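Local coordinates for ginlfy protein (Ginkgo biloba, PDB 4UDE) that probably acts as a DNA-binding transcription factor of the FLO/LFY family, whose SAM oligomerization domain, the part described here, shapes genomic binding, at residues E13-Y18 against M23-M28. Sequence-based numbering, arbitrary orientation.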
ATOM      1  N   GLU A  13      -2.744   5.465   7.290  1.00 29.42           N
ATOM      2  CA  GLU A  13      -1.696   6.449   7.545  1.00 29.14           C
ATOM      3  C   GLU A  13      -0.668   6.508   6.428  1.00 32.21           C
ATOM      4  O   GLU A  13      -0.256   7.604   6.059  1.00 33.25           O
ATOM      5  CB  GLU A  13      -1.008   6.192   8.896  1.00 30.52           C
ATOM      6  CG  GLU A  13      -1.868   6.594  10.082  1.00 43.08           C
ATOM      7  CD  GLU A  13      -2.349   8.032  10.055  1.00 63.87           C
ATOM      8  OE1 GLU A  13      -1.497   8.953  10.026  1.00 60.28           O
ATOM      9  OE2 GLU A  13      -3.586   8.232  10.031  1.00 54.36           O
ATOM     10  N   LEU A  14      -0.231   5.347   5.909  1.00 26.39           N
ATOM     11  CA  LEU A  14       0.739   5.310   4.814  1.00 26.76           C
ATOM     12  C   LEU A  14       0.184   5.926   3.506  1.00 30.28           C
ATOM     13  O   LEU A  14       0.867   6.696   2.826  1.00 28.36           O
ATOM     14  CB  LEU A  14       1.208   3.860   4.543  1.00 26.41           C
ATOM     15  CG  LEU A  14       2.162   3.629   3.329  1.00 29.71           C
ATOM     16  CD1 LEU A  14       3.517   4.288   3.538  1.00 28.69           C
ATOM     17  CD2 LEU A  14       2.337   2.167   3.051  1.00 28.37           C
ATOM     18  N   PHE A  15      -1.042   5.544   3.162  1.00 27.50           N
ATOM     19  CA  PHE A  15      -1.680   5.905   1.905  1.00 26.69           C
ATOM     20  C   PHE A  15      -2.498   7.202   1.894  1.00 32.09           C
ATOM     21  O   PHE A  15      -2.998   7.583   0.829  1.00 32.05           O
ATOM     22  CB  PHE A  15      -2.462   4.699   1.379  1.00 27.19           C
ATOM     23  CG  PHE A  15      -1.568   3.542   0.981  1.00 27.74           C
ATOM     24  CD1 PHE A  15      -0.610   3.692  -0.016  1.00 29.60           C
ATOM     25  CD2 PHE A  15      -1.729   2.290   1.556  1.00 28.03           C
ATOM     26  CE1 PHE A  15       0.220   2.626  -0.379  1.00 30.72           C
ATOM     27  CE2 PHE A  15      -0.916   1.216   1.179  1.00 30.89           C
ATOM     28  CZ  PHE A  15       0.047   1.387   0.209  1.00 29.71           C
ATOM     29  N   ARG A  16      -2.604   7.890   3.058  1.00 28.91           N
ATOM     30  CA  ARG A  16      -3.345   9.150   3.198  1.00 30.56           C
ATOM     31  C   ARG A  16      -2.710  10.220   2.295  1.00 36.85           C
ATOM     32  O   ARG A  16      -1.498  10.417   2.345  1.00 37.64           O
ATOM     33  CB  ARG A  16      -3.372   9.616   4.675  1.00 30.49           C
ATOM     34  CG  ARG A  16      -4.542  10.560   4.995  1.00 40.94           C
ATOM     35  CD  ARG A  16      -4.529  11.068   6.441  1.00 47.37           C
ATOM     36  NE  ARG A  16      -4.641   9.978   7.421  1.00 53.75           N
ATOM     37  CZ  ARG A  16      -5.779   9.376   7.763  1.00 69.11           C
ATOM     38  NH1 ARG A  16      -6.929   9.756   7.222  1.00 62.35           N
ATOM     39  NH2 ARG A  16      -5.773   8.384   8.641  1.00 57.38           N
ATOM     40  N   HIS A  17      -3.516  10.894   1.476  1.00 34.72           N
ATOM     41  CA  HIS A  17      -3.068  11.938   0.513  1.00 35.97           C
ATOM     42  C   HIS A  17      -2.527  11.310  -0.781  1.00 37.27           C
ATOM     43  O   HIS A  17      -2.021  12.029  -1.637  1.00 36.72           O
ATOM     44  CB  HIS A  17      -2.037  12.957   1.087  1.00 37.72           C
ATOM     45  CG  HIS A  17      -2.333  13.486   2.462  1.00 42.26           C
ATOM     46  ND1 HIS A  17      -3.513  14.175   2.743  1.00 44.74           N
ATOM     47  CD2 HIS A  17      -1.574  13.435   3.584  1.00 44.33           C
ATOM     48  CE1 HIS A  17      -3.438  14.495   4.026  1.00 44.37           C
ATOM     49  NE2 HIS A  17      -2.289  14.071   4.576  1.00 44.56           N
ATOM     50  N   TYR A  18      -2.673   9.976  -0.935  1.00 30.32           N
ATOM     51  CA  TYR A  18      -2.235   9.259  -2.122  1.00 28.33           C
ATOM     52  C   TYR A  18      -3.361   8.650  -2.940  1.00 32.28           C
ATOM     53  O   TYR A  18      -3.097   7.963  -3.910  1.00 33.01           O
ATOM     54  CB  TYR A  18      -1.106   8.276  -1.788  1.00 28.17           C
ATOM     55  CG  TYR A  18       0.163   8.998  -1.380  1.00 27.18           C
ATOM     56  CD1 TYR A  18       1.095   9.405  -2.332  1.00 28.29           C
ATOM     57  CD2 TYR A  18       0.429   9.281  -0.040  1.00 27.51           C
ATOM     58  CE1 TYR A  18       2.260  10.077  -1.964  1.00 29.03           C
ATOM     59  CE2 TYR A  18       1.593   9.954   0.341  1.00 27.58           C
ATOM     60  CZ  TYR A  18       2.504  10.353  -0.628  1.00 34.38           C
ATOM     61  OH  TYR A  18       3.653  11.014  -0.275  1.00 35.38           O
ATOM     62  N   MET A  23     -11.834   0.421   0.202  1.00 39.00           N
ATOM     63  CA  MET A  23     -11.944  -0.970  -0.227  1.00 39.97           C
ATOM     64  C   MET A  23     -10.630  -1.553  -0.767  1.00 38.29           C
ATOM     65  O   MET A  23     -10.458  -2.767  -0.738  1.00 35.64           O
ATOM     66  CB  MET A  23     -13.065  -1.122  -1.256  1.00 44.34           C
ATOM     67  CG  MET A  23     -14.432  -1.236  -0.623  1.00 51.64           C
ATOM     68  SD  MET A  23     -15.665  -1.676  -1.877  1.00 59.87           S
ATOM     69  CE  MET A  23     -15.721  -3.507  -1.634  1.00 56.56           C
ATOM     70  N   THR A  24      -9.724  -0.698  -1.301  1.00 32.54           N
ATOM     71  CA  THR A  24      -8.399  -1.149  -1.740  1.00 30.82           C
ATOM     72  C   THR A  24      -7.596  -1.453  -0.455  1.00 32.04           C
ATOM     73  O   THR A  24      -7.008  -2.521  -0.362  1.00 30.81           O
ATOM     74  CB  THR A  24      -7.727  -0.095  -2.626  1.00 32.32           C
ATOM     75  OG1 THR A  24      -8.561   0.178  -3.772  1.00 30.31           O
ATOM     76  CG2 THR A  24      -6.332  -0.514  -3.060  1.00 24.18           C
ATOM     77  N   LEU A  25      -7.655  -0.558   0.553  1.00 29.27           N
ATOM     78  CA  LEU A  25      -6.970  -0.717   1.849  1.00 30.10           C
ATOM     79  C   LEU A  25      -7.429  -1.969   2.567  1.00 33.53           C
ATOM     80  O   LEU A  25      -6.600  -2.742   3.057  1.00 32.94           O
ATOM     81  CB  LEU A  25      -7.148   0.525   2.759  1.00 30.35           C
ATOM     82  CG  LEU A  25      -6.556   1.826   2.217  1.00 37.01           C
ATOM     83  CD1 LEU A  25      -6.949   3.022   3.070  1.00 36.57           C
ATOM     84  CD2 LEU A  25      -5.043   1.725   2.082  1.00 41.10           C
ATOM     85  N   THR A  26      -8.757  -2.167   2.604  1.00 29.40           N
ATOM     86  CA  THR A  26      -9.447  -3.314   3.197  1.00 29.04           C
ATOM     87  C   THR A  26      -8.927  -4.609   2.561  1.00 30.19           C
ATOM     88  O   THR A  26      -8.618  -5.549   3.285  1.00 30.62           O
ATOM     89  CB  THR A  26     -10.977  -3.108   3.053  1.00 39.92           C
ATOM     90  OG1 THR A  26     -11.418  -2.283   4.131  1.00 46.13           O
ATOM     91  CG2 THR A  26     -11.750  -4.387   3.082  1.00 43.09           C
ATOM     92  N   LYS A  27      -8.828  -4.649   1.229  1.00 25.01           N
ATOM     93  CA  LYS A  27      -8.338  -5.832   0.559  1.00 26.45           C
ATOM     94  C   LYS A  27      -6.855  -6.102   0.867  1.00 30.95           C
ATOM     95  O   LYS A  27      -6.495  -7.249   1.100  1.00 31.19           O
ATOM     96  CB  LYS A  27      -8.613  -5.772  -0.957  1.00 29.02           C
ATOM     97  CG  LYS A  27      -8.341  -7.100  -1.684  1.00 33.32           C
ATOM     98  CD  LYS A  27      -9.076  -8.329  -1.142  1.00 39.19           C
ATOM     99  CE  LYS A  27     -10.561  -8.308  -1.411  1.00 45.37           C
ATOM    100  NZ  LYS A  27     -11.233  -9.494  -0.818  1.00 54.32           N
ATOM    101  N   MET A  28      -6.019  -5.062   0.905  1.00 27.15           N
ATOM    102  CA  MET A  28      -4.585  -5.193   1.232  1.00 27.61           C
ATOM    103  C   MET A  28      -4.362  -5.760   2.652  1.00 30.64           C
ATOM    104  O   MET A  28      -3.522  -6.633   2.823  1.00 28.97           O
ATOM    105  CB  MET A  28      -3.855  -3.862   1.026  1.00 29.34           C
ATOM    106  CG  MET A  28      -3.793  -3.437  -0.429  1.00 32.36           C
ATOM    107  SD  MET A  28      -2.981  -1.833  -0.652  1.00 36.99           S
ATOM    108  CE  MET A  28      -1.278  -2.315  -0.348  1.00 34.90           C
TER
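Phe-15 sets CG anti to its own carbonyl carbon (chi1 -66°) on a CB that points toward helix 22-30, and this carries the phenyl ring across to Leu-25 and Met-28, which lie about one turn apart on that helix. The branched end of Leu-25 comes nearer than the direction of its CB suggests: its CD2 meets the ring obliquely, 3.4 Å from Phe-15 CD2, a tight contact for a methyl against an aromatic carbon, and the two side chains run antiparallel past one another. Met-28 comes from the opposing direction and bends at chi3 (73°), which brings its CE obliquely to 3.9 Å from Phe-15 CE2. Its SD sits 5.0 Å from the centroid of the Phe-15 ring, 47° off the normal, an oblique Met-aromatic contact. The ring gives a broad apolar surface that two side chains can share, a leucine methyl packs tightly on it, and the flexible thioether can bend its methyl onto it, so all three suit this buried, wholly apolar meeting. Just beyond Phe-15 the chain leaves helix 2-15 through a type II turn. In the SAM fold, Leu-8 and Leu-11 of helix 2-15 extend the packing against helix 22-30, while Leu-38 of helix 35-39 and Ala-72 of helix 63-83 touch Phe-15.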